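Local structure of putative dihydrodipicolinate synthase family protein (3QFE) at residues K266-I271 against A282-P288. The protein is of unknown function but belongs to the dihydrodipicolinate synthase family, a TIM barrel followed in sequence by further helices. Residues are numbered along the deposited sequence; the frame is centred on the assembly and turned at random.
Sequences KYAAAI and AEEKLRP
Leu286 lays its CD1 methyl over Ala270, 3.6 Å from Ala270 CA. Its other branch, CD2, rests 3.7 Å from Lys266 CE. The two methyls thus lie against residues one turn apart on helix 262-271. Ala282 carries the apolar strip further along, its CB 4.2 Å from Ala270 CB. The lysine chain runs across Leu286 and past its carbonyl, with Leu286 O 3.2 Å from Lys266 CB; a bend at chi3 (76°) then turns the amine to Arg287 O, NZ to O 2.9 Å. The donor sits well above the carbonyl plane, 49° out of it. Lys266 NZ also forms a salt bridge with Glu57 and a hydrogen bond to Thr20 O, so three oxygens grip a buried amine. At the other margin the Glu283 carboxylate meets the edge of the Tyr267 ring, Glu283 OE1 3.3 Å from Tyr267 CE1, with the two planes 85° apart; the phenol oxygen itself bonds to Arg304 of helix 297-317. The contact joins helix 262-271, which follows the eight barrel strands in sequence, to the short helix 282-285 and the loop that follows it. Its chemistry is apolar in the middle and polar at both margins, and the charge of Lys266 is probably stabilised by Glu57 and the two backbone carbonyls.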
ATOM      1  N   LYS A 266     -10.164  -8.220  -1.214  1.00 34.88           N
ATOM      2  CA  LYS A 266     -10.990  -8.095   0.009  1.00 32.69           C
ATOM      3  C   LYS A 266     -11.506  -9.441   0.511  1.00 32.19           C
ATOM      4  O   LYS A 266     -11.478  -9.702   1.715  1.00 31.68           O
ATOM      5  CB  LYS A 266     -12.166  -7.137  -0.182  1.00 32.39           C
ATOM      6  CG  LYS A 266     -11.765  -5.703  -0.490  1.00 31.42           C
ATOM      7  CD  LYS A 266     -12.957  -4.741  -0.399  1.00 31.94           C
ATOM      8  CE  LYS A 266     -13.282  -4.483   1.053  1.00 31.94           C
ATOM      9  NZ  LYS A 266     -14.309  -3.448   1.262  1.00 31.79           N
ATOM     10  N   TYR A 267     -11.952 -10.297  -0.406  1.00 32.50           N
ATOM     11  CA  TYR A 267     -12.514 -11.598  -0.041  1.00 32.21           C
ATOM     12  C   TYR A 267     -11.421 -12.536   0.498  1.00 32.51           C
ATOM     13  O   TYR A 267     -11.640 -13.306   1.445  1.00 32.08           O
ATOM     14  CB  TYR A 267     -13.273 -12.232  -1.212  1.00 32.99           C
ATOM     15  CG  TYR A 267     -13.706 -13.644  -0.906  1.00 35.00           C
ATOM     16  CD1 TYR A 267     -14.828 -13.896  -0.106  1.00 35.15           C
ATOM     17  CD2 TYR A 267     -12.950 -14.737  -1.342  1.00 33.11           C
ATOM     18  CE1 TYR A 267     -15.201 -15.196   0.212  1.00 34.47           C
ATOM     19  CE2 TYR A 267     -13.316 -16.037  -1.013  1.00 34.93           C
ATOM     20  CZ  TYR A 267     -14.443 -16.259  -0.241  1.00 35.23           C
ATOM     21  OH  TYR A 267     -14.804 -17.553   0.092  1.00 36.44           O
ATOM     22  N   ALA A 268     -10.232 -12.464  -0.096  1.00 33.03           N
ATOM     23  CA  ALA A 268      -9.118 -13.291   0.378  1.00 32.86           C
ATOM     24  C   ALA A 268      -8.741 -12.863   1.798  1.00 31.71           C
ATOM     25  O   ALA A 268      -8.562 -13.689   2.672  1.00 31.60           O
ATOM     26  CB  ALA A 268      -7.931 -13.201  -0.571  1.00 32.71           C
ATOM     27  N   ALA A 269      -8.655 -11.559   2.023  1.00 31.09           N
ATOM     28  CA  ALA A 269      -8.388 -11.037   3.361  1.00 29.95           C
ATOM     29  C   ALA A 269      -9.483 -11.487   4.321  1.00 30.18           C
ATOM     30  O   ALA A 269      -9.192 -11.862   5.457  1.00 29.91           O
ATOM     31  CB  ALA A 269      -8.297  -9.533   3.328  1.00 28.74           C
ATOM     32  N   ALA A 270     -10.736 -11.495   3.853  1.00 31.16           N
ATOM     33  CA  ALA A 270     -11.848 -11.897   4.703  1.00 31.84           C
ATOM     34  C   ALA A 270     -11.646 -13.311   5.228  1.00 33.60           C
ATOM     35  O   ALA A 270     -11.955 -13.597   6.393  1.00 34.65           O
ATOM     36  CB  ALA A 270     -13.166 -11.789   3.976  1.00 32.04           C
ATOM     37  N   ILE A 271     -11.145 -14.218   4.394  1.00 34.12           N
ATOM     38  CA  ILE A 271     -11.151 -15.603   4.833  1.00 34.31           C
ATOM     39  C   ILE A 271      -9.823 -16.071   5.375  1.00 33.49           C
ATOM     40  O   ILE A 271      -9.725 -17.159   5.937  1.00 33.58           O
ATOM     41  CB  ILE A 271     -11.717 -16.570   3.765  1.00 36.03           C
ATOM     42  CG1 ILE A 271     -10.906 -16.494   2.465  1.00 37.04           C
ATOM     43  CG2 ILE A 271     -13.225 -16.320   3.556  1.00 36.25           C
ATOM     44  CD1 ILE A 271     -10.936 -17.796   1.703  1.00 40.11           C
ATOM     45  N   ALA A 282     -16.437 -11.613   8.616  1.00 35.73           N
ATOM     46  CA  ALA A 282     -15.481 -10.780   7.882  1.00 34.44           C
ATOM     47  C   ALA A 282     -15.892 -10.664   6.425  1.00 34.81           C
ATOM     48  O   ALA A 282     -15.702  -9.621   5.792  1.00 34.57           O
ATOM     49  CB  ALA A 282     -14.059 -11.329   8.016  1.00 32.33           C
ATOM     50  N   GLU A 283     -16.489 -11.726   5.902  1.00 35.90           N
ATOM     51  CA  GLU A 283     -16.889 -11.750   4.508  1.00 37.60           C
ATOM     52  C   GLU A 283     -17.961 -10.712   4.153  1.00 37.27           C
ATOM     53  O   GLU A 283     -17.938 -10.169   3.062  1.00 37.16           O
ATOM     54  CB  GLU A 283     -17.323 -13.152   4.084  1.00 38.81           C
ATOM     55  CG  GLU A 283     -17.715 -13.214   2.616  1.00 44.91           C
ATOM     56  CD  GLU A 283     -17.934 -14.633   2.114  1.00 51.07           C
ATOM     57  OE1 GLU A 283     -17.323 -15.564   2.696  1.00 54.25           O
ATOM     58  OE2 GLU A 283     -18.707 -14.803   1.139  1.00 53.20           O
ATOM     59  N   GLU A 284     -18.906 -10.460   5.054  1.00 37.32           N
ATOM     60  CA  GLU A 284     -19.935  -9.463   4.779  1.00 37.89           C
ATOM     61  C   GLU A 284     -19.327  -8.061   4.842  1.00 36.44           C
ATOM     62  O   GLU A 284     -19.650  -7.218   4.019  1.00 37.23           O
ATOM     63  CB  GLU A 284     -21.118  -9.602   5.741  1.00 39.05           C
ATOM     64  N   LYS A 285     -18.392  -7.858   5.773  1.00 34.76           N
ATOM     65  CA  LYS A 285     -17.799  -6.563   6.064  1.00 33.39           C
ATOM     66  C   LYS A 285     -16.783  -6.149   5.020  1.00 32.61           C
ATOM     67  O   LYS A 285     -16.426  -4.968   4.917  1.00 31.18           O
ATOM     68  CB  LYS A 285     -17.112  -6.603   7.434  1.00 33.28           C
ATOM     69  CG  LYS A 285     -18.056  -6.751   8.602  1.00 35.51           C
ATOM     70  CD  LYS A 285     -17.346  -7.188   9.868  1.00 37.19           C
ATOM     71  CE  LYS A 285     -18.295  -7.079  11.054  1.00 40.07           C
ATOM     72  NZ  LYS A 285     -17.703  -7.737  12.257  1.00 46.04           N
ATOM     73  N   LEU A 286     -16.315  -7.132   4.258  1.00 32.95           N
ATOM     74  CA  LEU A 286     -15.337  -6.898   3.221  1.00 33.00           C
ATOM     75  C   LEU A 286     -15.904  -7.038   1.796  1.00 34.33           C
ATOM     76  O   LEU A 286     -15.156  -7.221   0.816  1.00 34.82           O
ATOM     77  CB  LEU A 286     -14.102  -7.782   3.443  1.00 32.69           C
ATOM     78  CG  LEU A 286     -13.286  -7.312   4.656  1.00 31.69           C
ATOM     79  CD1 LEU A 286     -12.320  -8.393   5.145  1.00 30.01           C
ATOM     80  CD2 LEU A 286     -12.559  -6.013   4.344  1.00 30.47           C
ATOM     81  N   ARG A 287     -17.223  -6.925   1.680  1.00 34.81           N
ATOM     82  CA  ARG A 287     -17.829  -6.567   0.404  1.00 35.57           C
ATOM     83  C   ARG A 287     -17.284  -5.227  -0.097  1.00 34.35           C
ATOM     84  O   ARG A 287     -16.969  -4.353   0.685  1.00 32.52           O
ATOM     85  CB  ARG A 287     -19.341  -6.472   0.543  1.00 36.68           C
ATOM     86  CG  ARG A 287     -20.012  -7.825   0.667  1.00 40.97           C
ATOM     87  CD  ARG A 287     -21.484  -7.660   0.995  1.00 48.51           C
ATOM     88  NE  ARG A 287     -21.977  -8.887   1.617  1.00 55.94           N
ATOM     89  CZ  ARG A 287     -23.247  -9.289   1.619  1.00 59.72           C
ATOM     90  NH1 ARG A 287     -24.190  -8.558   1.025  1.00 62.11           N
ATOM     91  NH2 ARG A 287     -23.570 -10.435   2.211  1.00 60.37           N
ATOM     92  N   PRO A 288     -17.134  -5.086  -1.415  1.00 34.94           N
ATOM     93  CA  PRO A 288     -16.895  -3.772  -1.986  1.00 34.55           C
ATOM     94  C   PRO A 288     -18.032  -2.826  -1.604  1.00 34.88           C
ATOM     95  O   PRO A 288     -19.155  -3.271  -1.385  1.00 35.59           O
ATOM     96  CB  PRO A 288     -16.918  -4.019  -3.499  1.00 35.60           C
ATOM     97  CG  PRO A 288     -17.217  -5.491  -3.696  1.00 36.45           C
ATOM     98  CD  PRO A 288     -17.011  -6.176  -2.403  1.00 35.64           C
TER